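PDB 2RIH: conserved protein with 2 CBS domains, which binds AMP through its pair of CBS domains and is thought to act as an adenine-nucleotide-sensing Bateman module in a hyperthermophilic archaeon. Local coordinates for residues A92-K95 / M96-N100. Numbering follows the deposited sequence.
Sequences AAEK and MRRHN
E94 and R97, one helical turn apart, form a salt bridge on the outward side of the helix, with E94 OE2 2.7 Å from R97 NH2. It belongs to one of two modelled conformers of R97 and is to that extent doubtful, as is the R98 contact with this guanidinium. The hydrogen bond within it is weak, its N-H...O angle being 121°, and the carboxylate and guanidinium planes stand 68° apart, so this is no flat two-pronged pairing. Both chains leave with CG anti to the backbone N, and bends at chi2 of E94 (57°) and chi3 of R97 then bring the charged ends together. R98 contributes methylene contacts: its CD lies 3.3 Å from E94 OE2 and 3.6 Å above one face of the R97 guanidinium. R98 NE, 4.7 Å from E94 OE2, is too far for a bond. With E94 cut back to an alanine, the R97 guanidinium is likely to lose this carboxylate mate and turn more freely.

The backbone supplies regular i to i+4 bonds. M96 N, R97 N and R98 N donate nearly straight to A92 O, A93 O and E94 O. H99 N to K95 O is longer, 3.0 Å, and more bent; the same oxygen meets the H99 ring at its edge, 3.4 Å from CD2. At N100 phi turns positive, and a Schellman motif closes the helix.

Helix 89-99 is the crossover of a beta-alpha-beta unit between strands 82-84 and 103-107. A92, K95 and M96 pack on V104, while M96 also reaches I119 and L122 of helix 119-123 and F124 of the second subunit. K95 and H99 touch I81, an AMP-binding residue although this chain carries no AMP here, which places this helix of the second CBS domain beside a nucleotide site.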
ATOM      1  N   ALA A  92       0.561 -12.119  11.816  1.00 25.69           N
ATOM      2  CA  ALA A  92       1.004 -11.144  10.806  1.00 23.40           C
ATOM      3  C   ALA A  92       0.099  -9.917  10.795  1.00 23.46           C
ATOM      4  O   ALA A  92       0.587  -8.784  10.813  1.00 23.36           O
ATOM      5  CB  ALA A  92       1.047 -11.775   9.425  1.00 21.71           C
ATOM      6  N   ALA A  93      -1.213 -10.157  10.768  1.00 21.64           N
ATOM      7  CA  ALA A  93      -2.209  -9.092  10.810  1.00 23.97           C
ATOM      8  C   ALA A  93      -1.996  -8.183  12.015  1.00 24.86           C
ATOM      9  O   ALA A  93      -1.998  -6.965  11.881  1.00 22.98           O
ATOM     10  CB  ALA A  93      -3.619  -9.678  10.846  1.00 23.57           C
ATOM     11  N   GLU A  94      -1.811  -8.787  13.188  1.00 27.15           N
ATOM     12  CA  GLU A  94      -1.564  -8.030  14.413  1.00 28.42           C
ATOM     13  C   GLU A  94      -0.285  -7.189  14.320  1.00 27.61           C
ATOM     14  O   GLU A  94      -0.293  -6.003  14.668  1.00 26.29           O
ATOM     15  CB  GLU A  94      -1.517  -8.972  15.623  1.00 30.88           C
ATOM     16  CG  GLU A  94      -1.686  -8.277  16.966  1.00 33.37           C
ATOM     17  CD  GLU A  94      -2.983  -7.477  17.073  1.00 36.86           C
ATOM     18  OE1 GLU A  94      -4.000  -7.855  16.435  1.00 39.95           O
ATOM     19  OE2 GLU A  94      -2.981  -6.462  17.801  1.00 39.12           O
ATOM     20  N   LYS A  95       0.802  -7.779  13.830  1.00 28.05           N
ATOM     21  CA  LYS A  95       2.043  -7.019  13.629  1.00 28.77           C
ATOM     22  C   LYS A  95       1.843  -5.854  12.654  1.00 27.55           C
ATOM     23  O   LYS A  95       2.369  -4.766  12.874  1.00 28.84           O
ATOM     24  CB  LYS A  95       3.209  -7.912  13.164  1.00 31.56           C
ATOM     25  CG  LYS A  95       3.865  -8.708  14.290  1.00 34.34           C
ATOM     26  CD  LYS A  95       5.386  -8.613  14.251  1.00 34.88           C
ATOM     27  CE  LYS A  95       6.037  -9.291  15.459  1.00 36.14           C
ATOM     28  NZ  LYS A  95       7.413  -8.747  15.749  1.00 36.41           N
ATOM     29  N   MET A  96       1.083  -6.073  11.583  1.00 26.17           N
ATOM     30  CA  MET A  96       0.780  -4.990  10.652  1.00 25.23           C
ATOM     31  C   MET A  96       0.015  -3.878  11.357  1.00 24.84           C
ATOM     32  O   MET A  96       0.350  -2.708  11.208  1.00 22.78           O
ATOM     33  CB  MET A  96      -0.036  -5.486   9.457  1.00 24.82           C
ATOM     34  CG  MET A  96       0.763  -6.263   8.464  1.00 25.46           C
ATOM     35  SD  MET A  96      -0.262  -6.837   7.116  1.00 25.54           S
ATOM     36  CE  MET A  96       0.782  -8.169   6.535  1.00 23.83           C
ATOM     37  N   ARG A  97      -1.013  -4.258  12.117  0.50 25.25           N
ATOM     38  CA  ARG A  97      -1.846  -3.303  12.858  0.50 26.32           C
ATOM     39  C   ARG A  97      -1.041  -2.519  13.889  0.50 25.88           C
ATOM     40  O   ARG A  97      -1.125  -1.291  13.951  0.50 26.07           O
ATOM     41  CB  ARG A  97      -3.016  -4.022  13.563  0.50 26.86           C
ATOM     42  CG  ARG A  97      -3.839  -3.112  14.492  0.50 27.61           C
ATOM     43  CD  ARG A  97      -5.125  -3.768  15.016  0.50 28.60           C
ATOM     44  NE  ARG A  97      -4.964  -4.470  16.293  0.50 29.34           N
ATOM     45  CZ  ARG A  97      -4.961  -3.895  17.501  0.50 29.23           C
ATOM     46  NH1 ARG A  97      -5.087  -2.580  17.642  0.50 30.18           N
ATOM     47  NH2 ARG A  97      -4.819  -4.645  18.587  0.50 28.94           N
ATOM     48  N   ARG A  98      -0.265  -3.237  14.696  1.00 25.35           N
ATOM     49  CA  ARG A  98       0.466  -2.628  15.810  1.00 26.42           C
ATOM     50  C   ARG A  98       1.674  -1.797  15.382  1.00 24.27           C
ATOM     51  O   ARG A  98       2.078  -0.896  16.101  1.00 26.74           O
ATOM     52  CB  ARG A  98       0.886  -3.690  16.837  1.00 26.10           C
ATOM     53  CG  ARG A  98      -0.270  -4.461  17.484  1.00 28.13           C
ATOM     54  CD  ARG A  98      -1.372  -3.551  18.027  1.00 31.10           C
ATOM     55  NE  ARG A  98      -0.855  -2.403  18.779  1.00 32.92           N
ATOM     56  CZ  ARG A  98      -0.656  -2.358  20.092  1.00 33.87           C
ATOM     57  NH1 ARG A  98      -0.922  -3.411  20.872  1.00 37.84           N
ATOM     58  NH2 ARG A  98      -0.180  -1.243  20.641  1.00 33.68           N
ATOM     59  N   HIS A  99       2.253  -2.095  14.228  1.00 25.75           N
ATOM     60  CA  HIS A  99       3.377  -1.303  13.716  1.00 26.43           C
ATOM     61  C   HIS A  99       2.973  -0.305  12.632  1.00 25.99           C
ATOM     62  O   HIS A  99       3.822   0.422  12.129  1.00 24.26           O
ATOM     63  CB  HIS A  99       4.497  -2.221  13.226  1.00 28.14           C
ATOM     64  CG  HIS A  99       5.201  -2.933  14.338  1.00 29.93           C
ATOM     65  ND1 HIS A  99       6.355  -2.449  14.916  1.00 30.03           N
ATOM     66  CD2 HIS A  99       4.894  -4.070  15.008  1.00 31.29           C
ATOM     67  CE1 HIS A  99       6.740  -3.271  15.877  1.00 30.71           C
ATOM     68  NE2 HIS A  99       5.866  -4.258  15.957  1.00 31.52           N
ATOM     69  N   ASN A 100       1.683  -0.253  12.300  1.00 25.00           N
ATOM     70  CA  ASN A 100       1.154   0.676  11.287  1.00 24.49           C
ATOM     71  C   ASN A 100       1.800   0.481   9.917  1.00 24.90           C
ATOM     72  O   ASN A 100       2.147   1.451   9.232  1.00 22.35           O
ATOM     73  CB  ASN A 100       1.297   2.137  11.754  1.00 26.27           C
ATOM     74  CG  ASN A 100       0.542   2.417  13.038  1.00 25.64           C
ATOM     75  OD1 ASN A 100      -0.526   1.858  13.270  1.00 26.58           O
ATOM     76  ND2 ASN A 100       1.087   3.298  13.873  1.00 25.33           N
TER